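Local structure of ankyrin repeat family protein (Enterococcus faecalis, 3HRA) at residues 9-12 / 13-17; 18-21 / 22-26; 43-46 / 47-51; 76-79 / 80-84; 85-88 / 89-93. The protein is of unknown function but, as a stack of ankyrin repeats, probably serves as a scaffold for protein-protein recognition. One frame throughout, in Å; residues are numbered along the deposited sequence.

Interaction 1: 9-12 / 13-17; sequences LLEA and ANQRD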
loop_
_atom_site.group_PDB
_atom_site.type_symbol
_atom_site.label_atom_id
_atom_site.label_comp_id
_atom_site.label_asym_id
_atom_site.label_seq_id
_atom_site.Cartn_x
_atom_site.Cartn_y
_atom_site.Cartn_z
ATOM N N LEU A 9 -24.627 2.109 -4.299
ATOM C CA LEU A 9 -23.555 1.260 -3.785
ATOM C C LEU A 9 -22.583 2.075 -2.940
ATOM O O LEU A 9 -22.094 1.589 -1.931
ATOM C CB LEU A 9 -22.834 0.561 -4.943
ATOM C CG LEU A 9 -21.813 -0.545 -4.630
ATOM C CD1 LEU A 9 -22.490 -1.712 -3.886
ATOM C CD2 LEU A 9 -21.195 -1.045 -5.950
ATOM N N LEU A 10 -22.303 3.313 -3.350
ATOM C CA LEU A 10 -21.482 4.213 -2.536
ATOM C C LEU A 10 -22.121 4.428 -1.173
ATOM O O LEU A 10 -21.440 4.396 -0.149
ATOM C CB LEU A 10 -21.298 5.556 -3.233
ATOM C CG LEU A 10 -20.253 5.599 -4.345
ATOM C CD1 LEU A 10 -20.478 6.796 -5.258
ATOM C CD2 LEU A 10 -18.848 5.625 -3.753
ATOM N N GLU A 11 -23.435 4.640 -1.170
ATOM C CA GLU A 11 -24.170 4.848 0.074
ATOM C C GLU A 11 -24.125 3.619 0.983
ATOM O O GLU A 11 -23.906 3.750 2.190
ATOM C CB GLU A 11 -25.615 5.249 -0.198
ATOM C CG GLU A 11 -26.378 5.615 1.063
ATOM C CD GLU A 11 -27.878 5.740 0.823
ATOM O OE1 GLU A 11 -28.318 6.757 0.233
ATOM O OE2 GLU A 11 -28.618 4.811 1.228
ATOM N N ALA A 12 -24.328 2.433 0.414
ATOM C CA ALA A 12 -24.186 1.187 1.166
ATOM C C ALA A 12 -22.775 0.997 1.749
ATOM O O ALA A 12 -22.639 0.526 2.876
ATOM C CB ALA A 12 -24.565 -0.020 0.317
ATOM N N ALA A 13 -21.737 1.342 0.981
ATOM C CA ALA A 13 -20.365 1.243 1.487
ATOM C C ALA A 13 -20.104 2.245 2.625
ATOM O O ALA A 13 -19.479 1.913 3.650
ATOM C CB ALA A 13 -19.353 1.432 0.348
ATOM N N ASN A 14 -20.569 3.480 2.444
ATOM C CA ASN A 14 -20.409 4.507 3.465
ATOM C C ASN A 14 -21.081 4.086 4.760
ATOM O O ASN A 14 -20.560 4.357 5.847
ATOM C CB ASN A 14 -20.955 5.851 2.981
ATOM C CG ASN A 14 -19.924 6.656 2.184
ATOM O OD1 ASN A 14 -20.228 7.190 1.110
ATOM N ND2 ASN A 14 -18.718 6.761 2.709
ATOM N N GLN A 15 -22.216 3.390 4.625
ATOM C CA GLN A 15 -23.001 2.896 5.762
ATOM C C GLN A 15 -22.508 1.562 6.326
ATOM O O GLN A 15 -23.115 1.017 7.256
ATOM C CB GLN A 15 -24.487 2.821 5.391
ATOM C CG GLN A 15 -25.125 4.205 5.259
ATOM C CD GLN A 15 -26.565 4.144 4.852
ATOM O OE1 GLN A 15 -27.161 5.161 4.497
ATOM N NE2 GLN A 15 -27.147 2.950 4.898
ATOM N N ARG A 16 -21.397 1.059 5.780
ATOM C CA ARG A 16 -20.731 -0.141 6.283
ATOM C C ARG A 16 -21.692 -1.313 6.269
ATOM O O ARG A 16 -21.611 -2.192 7.134
ATOM C CB ARG A 16 -20.244 0.087 7.713
ATOM C CG ARG A 16 -19.722 1.502 7.967
ATOM C CD ARG A 16 -18.342 1.714 7.356
ATOM N NE ARG A 16 -17.385 0.727 7.852
ATOM C CZ ARG A 16 -16.659 0.845 8.962
ATOM N NH1 ARG A 16 -16.752 1.925 9.740
ATOM N NH2 ARG A 16 -15.850 -0.146 9.319
ATOM N N ASP A 17 -22.597 -1.314 5.286
ATOM C CA ASP A 17 -23.727 -2.237 5.276
ATOM C C ASP A 17 -23.440 -3.390 4.321
ATOM O O ASP A 17 -23.781 -3.349 3.139
ATOM C CB ASP A 17 -25.011 -1.491 4.898
ATOM C CG ASP A 17 -26.275 -2.320 5.155
ATOM O OD1 ASP A 17 -26.175 -3.562 5.254
ATOM O OD2 ASP A 17 -27.369 -1.725 5.254
#
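Gln15 lies back along the last turn of helix 8-14 against Glu11, and its side chain can be followed atom by atom. Gln15 CB lies 3.4 Å from Glu11 O, the acceptor of Gln15 N. Gln15 CG, set beside the backbone N by a chi1 of -71°, keeps to the same Glu11 O at 3.3 Å. From there the chain runs out extended: Gln15 CD is 3.8 Å from Glu11 O, and the tip, Gln15 OE1, lies 3.6 Å from both Glu11 CG and Glu11 OE2, with no bond between the two oxygens, both acceptors. The two side chains run side by side in the same direction, with carboxylate and amide planes 20° apart.

Gln15 N to Glu11 O, at 3.0 Å, is the last regular helical bond. Beyond it the helix ends in a Schellman motif, between helix 8-14 and helix 18-25, in a helix-turn-helix arrangement as in ankyrin repeats. Its two bonds are Arg16 N to Ala13 O and the wider Asp17 N to Ala12 O, 3.0 Å long with an N-H...O angle of 169°. The positive phi of Arg16 turns the chain out of the helix. Its guanidinium NE pairs with Asp51, while Asp17 N-caps the next helix, OD1 accepting from Lys20 N. Ala12 CB, buried, packs against Val21 and Ile24 of that helix.

Interaction 2: 18-21 / 22-26; sequences TKKV and KEILQ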
loop_
_atom_site.group_PDB
_atom_site.type_symbol
_atom_site.label_atom_id
_atom_site.label_comp_id
_atom_site.label_asym_id
_atom_site.label_seq_id
_atom_site.Cartn_x
_atom_site.Cartn_y
_atom_site.Cartn_z
ATOM N N THR A 18 -22.789 -4.414 4.859
ATOM C CA THR A 18 -22.331 -5.549 4.065
ATOM C C THR A 18 -23.500 -6.228 3.324
ATOM O O THR A 18 -23.394 -6.565 2.139
ATOM C CB THR A 18 -21.648 -6.564 4.980
ATOM O OG1 THR A 18 -20.568 -5.910 5.661
ATOM C CG2 THR A 18 -21.121 -7.743 4.175
ATOM N N LYS A 19 -24.607 -6.441 4.027
ATOM C CA LYS A 19 -25.763 -7.103 3.419
ATOM C C LYS A 19 -26.361 -6.277 2.281
ATOM O O LYS A 19 -26.719 -6.825 1.236
ATOM C CB LYS A 19 -26.820 -7.429 4.474
ATOM C CG LYS A 19 -26.331 -8.427 5.512
ATOM C CD LYS A 19 -27.422 -8.737 6.539
ATOM C CE LYS A 19 -26.812 -8.926 7.925
ATOM N NZ LYS A 19 -25.547 -9.707 7.864
ATOM N N LYS A 20 -26.470 -4.965 2.476
ATOM C CA LYS A 20 -26.952 -4.075 1.406
ATOM C C LYS A 20 -26.016 -4.067 0.194
ATOM O O LYS A 20 -26.475 -4.055 -0.946
ATOM C CB LYS A 20 -27.142 -2.642 1.932
ATOM C CG LYS A 20 -27.818 -1.677 0.944
ATOM C CD LYS A 20 -29.228 -2.145 0.586
ATOM C CE LYS A 20 -29.921 -1.138 -0.324
ATOM N NZ LYS A 20 -31.366 -1.436 -0.530
ATOM N N VAL A 21 -24.704 -4.058 0.435
ATOM C CA VAL A 21 -23.719 -4.187 -0.643
ATOM C C VAL A 21 -23.948 -5.441 -1.478
ATOM O O VAL A 21 -24.010 -5.370 -2.703
ATOM C CB VAL A 21 -22.274 -4.174 -0.117
ATOM C CG1 VAL A 21 -21.311 -4.634 -1.226
ATOM C CG2 VAL A 21 -21.923 -2.798 0.349
ATOM N N LYS A 22 -24.115 -6.581 -0.814
ATOM C CA LYS A 22 -24.298 -7.844 -1.519
ATOM C C LYS A 22 -25.621 -7.874 -2.270
ATOM O O LYS A 22 -25.689 -8.430 -3.359
ATOM C CB LYS A 22 -24.169 -9.025 -0.560
ATOM C CG LYS A 22 -22.758 -9.215 -0.088
ATOM C CD LYS A 22 -22.619 -10.313 0.963
ATOM C CE LYS A 22 -21.161 -10.708 1.132
ATOM N NZ LYS A 22 -20.997 -11.932 1.975
ATOM N N GLU A 23 -26.656 -7.275 -1.678
ATOM C CA GLU A 23 -27.950 -7.123 -2.329
ATOM C C GLU A 23 -27.801 -6.376 -3.651
ATOM O O GLU A 23 -28.314 -6.812 -4.673
ATOM C CB GLU A 23 -28.948 -6.383 -1.417
ATOM C CG GLU A 23 -30.237 -5.957 -2.128
ATOM C CD GLU A 23 -30.928 -4.767 -1.455
ATOM O OE1 GLU A 23 -31.423 -4.961 -0.335
ATOM O OE2 GLU A 23 -30.988 -3.648 -2.050
ATOM N N ILE A 24 -27.107 -5.241 -3.625
ATOM C CA ILE A 24 -26.948 -4.445 -4.837
ATOM C C ILE A 24 -26.123 -5.183 -5.890
ATOM O O ILE A 24 -26.433 -5.130 -7.078
ATOM C CB ILE A 24 -26.312 -3.078 -4.531
ATOM C CG1 ILE A 24 -27.268 -2.221 -3.682
ATOM C CG2 ILE A 24 -25.934 -2.360 -5.833
ATOM C CD1 ILE A 24 -26.585 -1.029 -3.024
ATOM N N LEU A 25 -25.086 -5.885 -5.453
ATOM C CA LEU A 25 -24.173 -6.550 -6.382
ATOM C C LEU A 25 -24.847 -7.719 -7.109
ATOM O O LEU A 25 -24.346 -8.205 -8.131
ATOM C CB LEU A 25 -22.919 -7.034 -5.648
ATOM C CG LEU A 25 -21.973 -5.932 -5.181
ATOM C CD1 LEU A 25 -20.775 -6.505 -4.449
ATOM C CD2 LEU A 25 -21.528 -5.067 -6.379
ATOM N N GLN A 26 -25.994 -8.159 -6.596
ATOM C CA GLN A 26 -26.752 -9.232 -7.251
ATOM C C GLN A 26 -27.331 -8.741 -8.590
ATOM O O GLN A 26 -27.644 -9.536 -9.472
ATOM C CB GLN A 26 -27.853 -9.757 -6.319
ATOM C CG GLN A 26 -28.608 -10.978 -6.832
ATOM C CD GLN A 26 -29.880 -10.632 -7.621
ATOM O OE1 GLN A 26 -30.559 -11.526 -8.135
ATOM N NE2 GLN A 26 -30.208 -9.349 -7.710
HETATM O O HOH W 1 -32.669 -3.200 1.288
#
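Lys20 and Glu23, three residues apart on helix 18-25, form a salt bridge with Lys20 NZ 2.7 Å from Glu23 OE2. The ammonium meets that oxygen on its syn side, 20° out of the carboxylate plane. A water bridges Lys20 NZ and the other carboxylate oxygen, Glu23 OE1, accepting from NZ at 2.8 Å and donating to OE1 at 2.7 Å, so both carboxylate oxygens are tied to one ammonium, directly or through the water. Lys20 reaches across because its chain bends at chi2 (61°), which also lays Lys20 CE 3.2 Å from Glu23 OE2. Tyr4 OH is a further partner of OE2 and should help to hold the carboxylate in place.

Successive i to i+4 backbone bonds hold the spacing, among them Leu25 N to Val21 O at 3.0 Å. On another side of the helix Val21 and Leu25 lie side by side, Val21 CG1 3.8 Å from Leu25 CD1.

Helix 18-25 follows helix 8-14 in the ankyrin fold and packs against it, Ile24 resting on Leu9. Val21 meets Ile54 and Leu25 meets Ala57, both on helix 52-60. Lys22 NZ reaches that same helix through a salt bridge to Glu53.

Interaction 3: 43-46 / 47-51; sequences LNIA and VHNND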
loop_
_atom_site.group_PDB
_atom_site.type_symbol
_atom_site.label_atom_id
_atom_site.label_comp_id
_atom_site.label_asym_id
_atom_site.label_seq_id
_atom_site.Cartn_x
_atom_site.Cartn_y
_atom_site.Cartn_z
ATOM N N LEU A 43 -15.224 0.409 -3.589
ATOM C CA LEU A 43 -14.099 -0.406 -3.147
ATOM C C LEU A 43 -13.117 0.439 -2.346
ATOM O O LEU A 43 -12.681 0.028 -1.280
ATOM C CB LEU A 43 -13.395 -1.114 -4.312
ATOM C CG LEU A 43 -12.143 -1.912 -3.910
ATOM C CD1 LEU A 43 -12.410 -2.990 -2.838
ATOM C CD2 LEU A 43 -11.479 -2.515 -5.160
ATOM N N ASN A 44 -12.785 1.627 -2.844
ATOM C CA ASN A 44 -11.882 2.486 -2.100
ATOM C C ASN A 44 -12.438 2.841 -0.712
ATOM O O ASN A 44 -11.680 2.888 0.264
ATOM C CB ASN A 44 -11.490 3.725 -2.920
ATOM C CG ASN A 44 -9.995 4.082 -2.772
ATOM O OD1 ASN A 44 -9.322 3.619 -1.856
ATOM N ND2 ASN A 44 -9.490 4.904 -3.676
ATOM N N ILE A 45 -13.749 3.052 -0.608
ATOM C CA ILE A 45 -14.366 3.361 0.685
ATOM C C ILE A 45 -14.181 2.171 1.627
ATOM O O ILE A 45 -13.777 2.325 2.789
ATOM C CB ILE A 45 -15.867 3.711 0.535
ATOM C CG1 ILE A 45 -16.020 5.055 -0.184
ATOM C CG2 ILE A 45 -16.564 3.762 1.903
ATOM C CD1 ILE A 45 -17.381 5.299 -0.729
ATOM N N ALA A 46 -14.462 0.978 1.117
ATOM C CA ALA A 46 -14.289 -0.243 1.909
ATOM C C ALA A 46 -12.847 -0.426 2.384
ATOM O O ALA A 46 -12.612 -0.863 3.504
ATOM C CB ALA A 46 -14.757 -1.465 1.123
ATOM N N VAL A 47 -11.879 -0.111 1.537
ATOM C CA VAL A 47 -10.476 -0.279 1.924
ATOM C C VAL A 47 -10.091 0.699 3.037
ATOM O O VAL A 47 -9.415 0.324 3.994
ATOM C CB VAL A 47 -9.517 -0.153 0.714
ATOM C CG1 VAL A 47 -8.070 -0.158 1.173
ATOM C CG2 VAL A 47 -9.762 -1.294 -0.256
ATOM N N HIS A 48 -10.537 1.946 2.905
ATOM C CA HIS A 48 -10.351 2.964 3.937
ATOM C C HIS A 48 -10.954 2.514 5.273
ATOM O O HIS A 48 -10.338 2.677 6.321
ATOM C CB HIS A 48 -10.969 4.303 3.493
ATOM C CG HIS A 48 -10.114 5.079 2.530
ATOM N ND1 HIS A 48 -9.880 4.659 1.235
ATOM C CD2 HIS A 48 -9.436 6.243 2.670
ATOM C CE1 HIS A 48 -9.098 5.531 0.622
ATOM N NE2 HIS A 48 -8.812 6.501 1.473
ATOM N N ASN A 49 -12.144 1.917 5.219
ATOM C CA ASN A 49 -12.855 1.438 6.406
ATOM C C ASN A 49 -12.348 0.094 6.955
ATOM O O ASN A 49 -12.711 -0.314 8.070
ATOM C CB ASN A 49 -14.346 1.282 6.098
ATOM C CG ASN A 49 -15.092 2.601 6.102
ATOM O OD1 ASN A 49 -14.774 3.504 6.863
ATOM N ND2 ASN A 49 -16.104 2.707 5.252
ATOM N N ASN A 50 -11.512 -0.578 6.168
ATOM C CA ASN A 50 -11.133 -1.982 6.409
ATOM C C ASN A 50 -12.344 -2.907 6.563
ATOM O O ASN A 50 -12.368 -3.788 7.426
ATOM C CB ASN A 50 -10.149 -2.156 7.574
ATOM C CG ASN A 50 -9.383 -3.471 7.494
ATOM O OD1 ASN A 50 -9.167 -4.016 6.411
ATOM N ND2 ASN A 50 -8.965 -3.988 8.652
ATOM N N ASP A 51 -13.332 -2.708 5.691
ATOM C CA ASP A 51 -14.460 -3.616 5.596
ATOM C C ASP A 51 -14.083 -4.737 4.631
ATOM O O ASP A 51 -14.292 -4.646 3.415
ATOM C CB ASP A 51 -15.730 -2.880 5.159
ATOM C CG ASP A 51 -16.347 -2.057 6.283
ATOM O OD1 ASP A 51 -16.067 -2.309 7.483
ATOM O OD2 ASP A 51 -17.125 -1.150 5.971
#
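His48 turns its imidazole back onto Asn44, one helical turn earlier, and the polar contacts centre on one carbonyl. Asn44 O accepts twice: from His48 N at 3.0 Å, the ordinary helical bond, and from His48 ND1 at 2.7 Å. The ring donor stands above the carbonyl plane, 43° out of it, and the two donors come from opposite faces of that plane. Donating this bond means that ND1 carries a hydrogen. Chi1 of -79° sets CG beside the backbone N, which brings the ring edge over the preceding turn. Asn44 OD1 also lies in the ring plane at that edge, 3.1 Å from His48 CE1, with amide and ring planes 66° apart; the amide nitrogen, ND2, is engaged by Asp73 O.

The backbone closes as a Schellman motif, the end of the first helix of the predicted ankyrin repeat. Asn50 takes positive phi, Asn50 N bonds Val47 O, and Asp51 N bonds Ala46 O at 3.0 Å. Asp51 stands at the N-cap position of helix 52-60 without making a capping bond; its carboxylate faces Arg16.

Van der Waals packing runs along other flanks. Leu43 CD1 meets Val47 CG2 at 4.1 Å, the two side chains crossing at a slant, and both belong to the buried side, Leu43 against Leu58 and Ile59, Val47 against Ala79. Ile45 and Asn49 run alongside each other, the methyl Ile45 CG2 resting 3.5 Å from the amide nitrogen Asn49 ND2, while Ile45 also packs on Leu10 of helix 8-14.

Interaction 4: 76-79 / 80-84; sequences YLYA and GAQGR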
loop_
_atom_site.group_PDB
_atom_site.type_symbol
_atom_site.label_atom_id
_atom_site.label_comp_id
_atom_site.label_asym_id
_atom_site.label_seq_id
_atom_site.Cartn_x
_atom_site.Cartn_y
_atom_site.Cartn_z
ATOM N N TYR A 76 -5.677 -0.420 -4.161
ATOM C CA TYR A 76 -4.418 -1.149 -4.013
ATOM C C TYR A 76 -3.332 -0.340 -3.284
ATOM O O TYR A 76 -2.713 -0.823 -2.342
ATOM C CB TYR A 76 -3.908 -1.590 -5.387
ATOM C CG TYR A 76 -2.558 -2.259 -5.347
ATOM C CD1 TYR A 76 -2.418 -3.554 -4.847
ATOM C CD2 TYR A 76 -1.427 -1.607 -5.816
ATOM C CE1 TYR A 76 -1.164 -4.175 -4.799
ATOM C CE2 TYR A 76 -0.175 -2.217 -5.768
ATOM C CZ TYR A 76 -0.057 -3.498 -5.256
ATOM O OH TYR A 76 1.174 -4.114 -5.227
ATOM N N LEU A 77 -3.100 0.886 -3.737
ATOM C CA LEU A 77 -2.065 1.716 -3.144
ATOM C C LEU A 77 -2.370 1.991 -1.677
ATOM O O LEU A 77 -1.462 1.997 -0.845
ATOM C CB LEU A 77 -1.926 3.022 -3.929
ATOM C CG LEU A 77 -1.137 2.928 -5.244
ATOM C CD1 LEU A 77 -1.342 4.167 -6.111
ATOM C CD2 LEU A 77 0.359 2.676 -4.982
ATOM N N TYR A 78 -3.647 2.214 -1.369
ATOM C CA TYR A 78 -4.060 2.519 -0.011
ATOM C C TYR A 78 -3.963 1.273 0.880
ATOM O O TYR A 78 -3.426 1.326 1.991
ATOM C CB TYR A 78 -5.475 3.108 0.005
ATOM C CG TYR A 78 -5.832 3.709 1.345
ATOM C CD1 TYR A 78 -5.581 5.047 1.611
ATOM C CD2 TYR A 78 -6.374 2.921 2.358
ATOM C CE1 TYR A 78 -5.890 5.601 2.845
ATOM C CE2 TYR A 78 -6.687 3.470 3.607
ATOM C CZ TYR A 78 -6.444 4.803 3.838
ATOM O OH TYR A 78 -6.749 5.343 5.071
ATOM N N ALA A 79 -4.457 0.143 0.386
ATOM C CA ALA A 79 -4.367 -1.103 1.158
ATOM C C ALA A 79 -2.915 -1.435 1.545
ATOM O O ALA A 79 -2.637 -1.830 2.676
ATOM C CB ALA A 79 -4.994 -2.248 0.388
ATOM N N GLY A 80 -1.994 -1.274 0.596
ATOM C CA GLY A 80 -0.584 -1.522 0.842
ATOM C C GLY A 80 0.017 -0.563 1.844
ATOM O O GLY A 80 0.631 -0.981 2.830
ATOM N N ALA A 81 -0.165 0.729 1.592
ATOM C CA ALA A 81 0.368 1.781 2.453
ATOM C C ALA A 81 -0.139 1.718 3.896
ATOM O O ALA A 81 0.602 2.034 4.820
ATOM C CB ALA A 81 0.025 3.134 1.882
ATOM N N GLN A 82 -1.398 1.331 4.082
ATOM C CA GLN A 82 -2.068 1.530 5.371
ATOM C C GLN A 82 -2.298 0.249 6.159
ATOM O O GLN A 82 -3.050 0.248 7.125
ATOM C CB GLN A 82 -3.400 2.249 5.169
ATOM C CG GLN A 82 -3.263 3.642 4.590
ATOM C CD GLN A 82 -2.519 4.592 5.492
ATOM O OE1 GLN A 82 -2.659 4.550 6.721
ATOM N NE2 GLN A 82 -1.724 5.471 4.889
ATOM N N GLY A 83 -1.657 -0.838 5.747
ATOM C CA GLY A 83 -1.638 -2.045 6.560
ATOM C C GLY A 83 -2.917 -2.864 6.532
ATOM O O GLY A 83 -3.197 -3.620 7.461
ATOM N N ARG A 84 -3.708 -2.713 5.472
ATOM C CA ARG A 84 -4.912 -3.537 5.290
ATOM C C ARG A 84 -4.492 -4.874 4.710
ATOM O O ARG A 84 -4.702 -5.156 3.535
ATOM C CB ARG A 84 -5.895 -2.844 4.338
ATOM C CG ARG A 84 -6.190 -1.385 4.684
ATOM C CD ARG A 84 -7.091 -1.255 5.904
ATOM N NE ARG A 84 -7.577 0.122 6.080
ATOM C CZ ARG A 84 -7.083 0.998 6.946
ATOM N NH1 ARG A 84 -6.063 0.664 7.731
ATOM N NH2 ARG A 84 -7.602 2.220 7.023
#
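A CH-pi contact between Tyr78 and Gln82, one turn apart, marks the end of helix 75-81 of the ankyrin repeat stack, just before the chain turns into helix 85-94. Gln82 CG sits over one face of the Tyr78 phenol ring, 3.5 Å from its centroid and 15° off the ring normal. The nearest ring atom to Gln82 CG is Tyr78 CZ, also at 3.5 Å. Gln82 places CG there by a chi1 of -63°, and a bend at chi2 turns the amide away from a fully extended course; ring and amide planes end 30° apart.

The backbone supports this spacing. Gln82 N bonds Tyr78 O at 2.9 Å, and Arg84 N reaches Ala79 O at 3.1 Å. Between them Gly83 takes a positive phi, turning the chain toward the next helix.

Arg84 then comes back toward the tyrosine. Its guanidinium is anchored on helix 42-49, NE by Val47 O and NH2 by His48 O, and the His48 ring stacks with Tyr78. Held in this way, Arg84 NH2 lies at the edge of the Tyr78 ring, in its plane, 3.8 Å from Tyr78 CE2.

Interaction 5: 85-88 / 89-93; sequences TEIL and AYMLK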
loop_
_atom_site.group_PDB
_atom_site.type_symbol
_atom_site.label_atom_id
_atom_site.label_comp_id
_atom_site.label_asym_id
_atom_site.label_seq_id
_atom_site.Cartn_x
_atom_site.Cartn_y
_atom_site.Cartn_z
ATOM N N THR A 85 -3.916 -5.712 5.559
ATOM C CA THR A 85 -3.245 -6.932 5.122
ATOM C C THR A 85 -4.148 -7.962 4.454
ATOM O O THR A 85 -3.795 -8.521 3.422
ATOM C CB THR A 85 -2.548 -7.589 6.319
ATOM O OG1 THR A 85 -1.821 -6.583 7.030
ATOM C CG2 THR A 85 -1.593 -8.695 5.855
ATOM N N GLU A 86 -5.287 -8.242 5.076
ATOM C CA GLU A 86 -6.249 -9.199 4.537
ATOM C C GLU A 86 -6.731 -8.777 3.146
ATOM O O GLU A 86 -6.795 -9.594 2.228
ATOM C CB GLU A 86 -7.427 -9.328 5.509
ATOM C CG GLU A 86 -6.968 -9.738 6.931
ATOM C CD GLU A 86 -6.788 -8.568 7.955
ATOM O OE1 GLU A 86 -6.371 -7.402 7.626
ATOM O OE2 GLU A 86 -7.058 -8.855 9.149
ATOM N N ILE A 87 -7.081 -7.498 2.998
ATOM C CA ILE A 87 -7.541 -7.001 1.707
ATOM C C ILE A 87 -6.424 -7.056 0.660
ATOM O O ILE A 87 -6.659 -7.465 -0.469
ATOM C CB ILE A 87 -8.132 -5.581 1.816
ATOM C CG1 ILE A 87 -9.410 -5.616 2.656
ATOM C CG2 ILE A 87 -8.414 -5.002 0.430
ATOM C CD1 ILE A 87 -9.952 -4.219 2.985
ATOM N N LEU A 88 -5.204 -6.677 1.058
ATOM C CA LEU A 88 -4.043 -6.717 0.174
ATOM C C LEU A 88 -3.759 -8.132 -0.305
ATOM O O LEU A 88 -3.532 -8.355 -1.496
ATOM C CB LEU A 88 -2.801 -6.155 0.875
ATOM C CG LEU A 88 -1.529 -6.147 0.036
ATOM C CD1 LEU A 88 -1.721 -5.314 -1.231
ATOM C CD2 LEU A 88 -0.351 -5.618 0.870
ATOM N N ALA A 89 -3.754 -9.081 0.624
ATOM C CA ALA A 89 -3.571 -10.483 0.255
ATOM C C ALA A 89 -4.607 -10.927 -0.793
ATOM O O ALA A 89 -4.278 -11.637 -1.755
ATOM C CB ALA A 89 -3.635 -11.364 1.494
ATOM N N TYR A 90 -5.862 -10.517 -0.599
ATOM C CA TYR A 90 -6.913 -10.858 -1.538
ATOM C C TYR A 90 -6.654 -10.229 -2.910
ATOM O O TYR A 90 -6.793 -10.894 -3.948
ATOM C CB TYR A 90 -8.285 -10.447 -0.997
ATOM C CG TYR A 90 -9.428 -11.196 -1.629
ATOM C CD1 TYR A 90 -9.747 -12.486 -1.218
ATOM C CD2 TYR A 90 -10.191 -10.615 -2.645
ATOM C CE1 TYR A 90 -10.807 -13.177 -1.788
ATOM C CE2 TYR A 90 -11.245 -11.291 -3.220
ATOM C CZ TYR A 90 -11.545 -12.572 -2.796
ATOM O OH TYR A 90 -12.598 -13.246 -3.371
ATOM N N MET A 91 -6.276 -8.953 -2.908
ATOM C CA MET A 91 -5.966 -8.256 -4.153
ATOM C C MET A 91 -4.844 -8.944 -4.916
ATOM O O MET A 91 -4.923 -9.095 -6.126
ATOM C CB MET A 91 -5.580 -6.814 -3.882
ATOM C CG MET A 91 -6.731 -5.944 -3.409
ATOM S SD MET A 91 -6.116 -4.305 -2.989
ATOM C CE MET A 91 -7.636 -3.365 -2.820
ATOM N N LEU A 92 -3.799 -9.349 -4.205
ATOM C CA LEU A 92 -2.652 -10.020 -4.840
ATOM C C LEU A 92 -3.023 -11.385 -5.443
ATOM O O LEU A 92 -2.323 -11.892 -6.323
ATOM C CB LEU A 92 -1.505 -10.176 -3.841
ATOM C CG LEU A 92 -0.853 -8.847 -3.439
ATOM C CD1 LEU A 92 0.150 -9.026 -2.297
ATOM C CD2 LEU A 92 -0.198 -8.210 -4.659
ATOM N N LYS A 93 -4.121 -11.978 -4.974
ATOM C CA LYS A 93 -4.591 -13.257 -5.517
ATOM C C LYS A 93 -5.689 -13.121 -6.572
ATOM O O LYS A 93 -5.811 -13.974 -7.453
ATOM C CB LYS A 93 -5.139 -14.156 -4.403
ATOM C CG LYS A 93 -4.126 -14.609 -3.365
ATOM C CD LYS A 93 -4.844 -15.440 -2.287
ATOM C CE LYS A 93 -4.089 -15.403 -0.959
ATOM N NZ LYS A 93 -4.935 -15.847 0.196
#
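Ile87 and Met91 run side by side along one flank of helix 85-94, with Ile87 CG2 3.7 Å from Met91 CE. The sulfur is a little farther from the same methyl, Met91 SD to Ile87 CG2 measuring 4.2 Å. Met91 CG begins beside its backbone N (chi1 -70°), 3.3 Å from Ile87 O, and the chain then continues extended, which carries the terminal methyl back along the isoleucine. On a neighbouring flank Leu88 and Leu92 meet at a slant, Leu88 CG 4.1 Å from Leu92 CD1; Leu92 CG also lies 3.3 Å from Leu88 O.

Regular alpha-helical bonds fix these pairings: Met91 N to Ile87 O and Leu92 N to Leu88 O are both 2.9 Å long. In the ankyrin stack helix 85-94 packs between helix 52-60 and helix 119-128. Ile87 touches Ala55, and Met91 touches Ile59, both on helix 52-60, while Leu88 and Ala89 meet Asn121 and Leu124 of helix 119-128. Toward helix 75-81, Met91 packs on Ala79 and Leu88 on Tyr76. Polar ends reach the flanking helices too: Tyr90 OH bonds Asp60, and Thr85 OG1 bonds Asn121.

How the interactions relate
Interactions 1, 3 and 4 each lie at the end of a helix, 8-14, 42-49 and 75-81, with centres about 10 Å apart from 1 to 3 and from 3 to 4, consistent with stacked ankyrin repeats. Arginines of interactions 1 and 4 both reach interaction 3, and Leu10 CD2 meets Ile45 CD1 at 3.4 Å between 1 and 3. Interactions 2 and 5, on helices 18-25 and 85-94, have centres about 21 Å apart. Each packs against the helix before it: Lys20 CG lies 3.7 Å from Ala12 CB, and Met91 SD 3.7 Å from Tyr76 CA. Interaction 3 also touches interaction 5, through Val47 CG2 and Met91 CE at 3.9 Å.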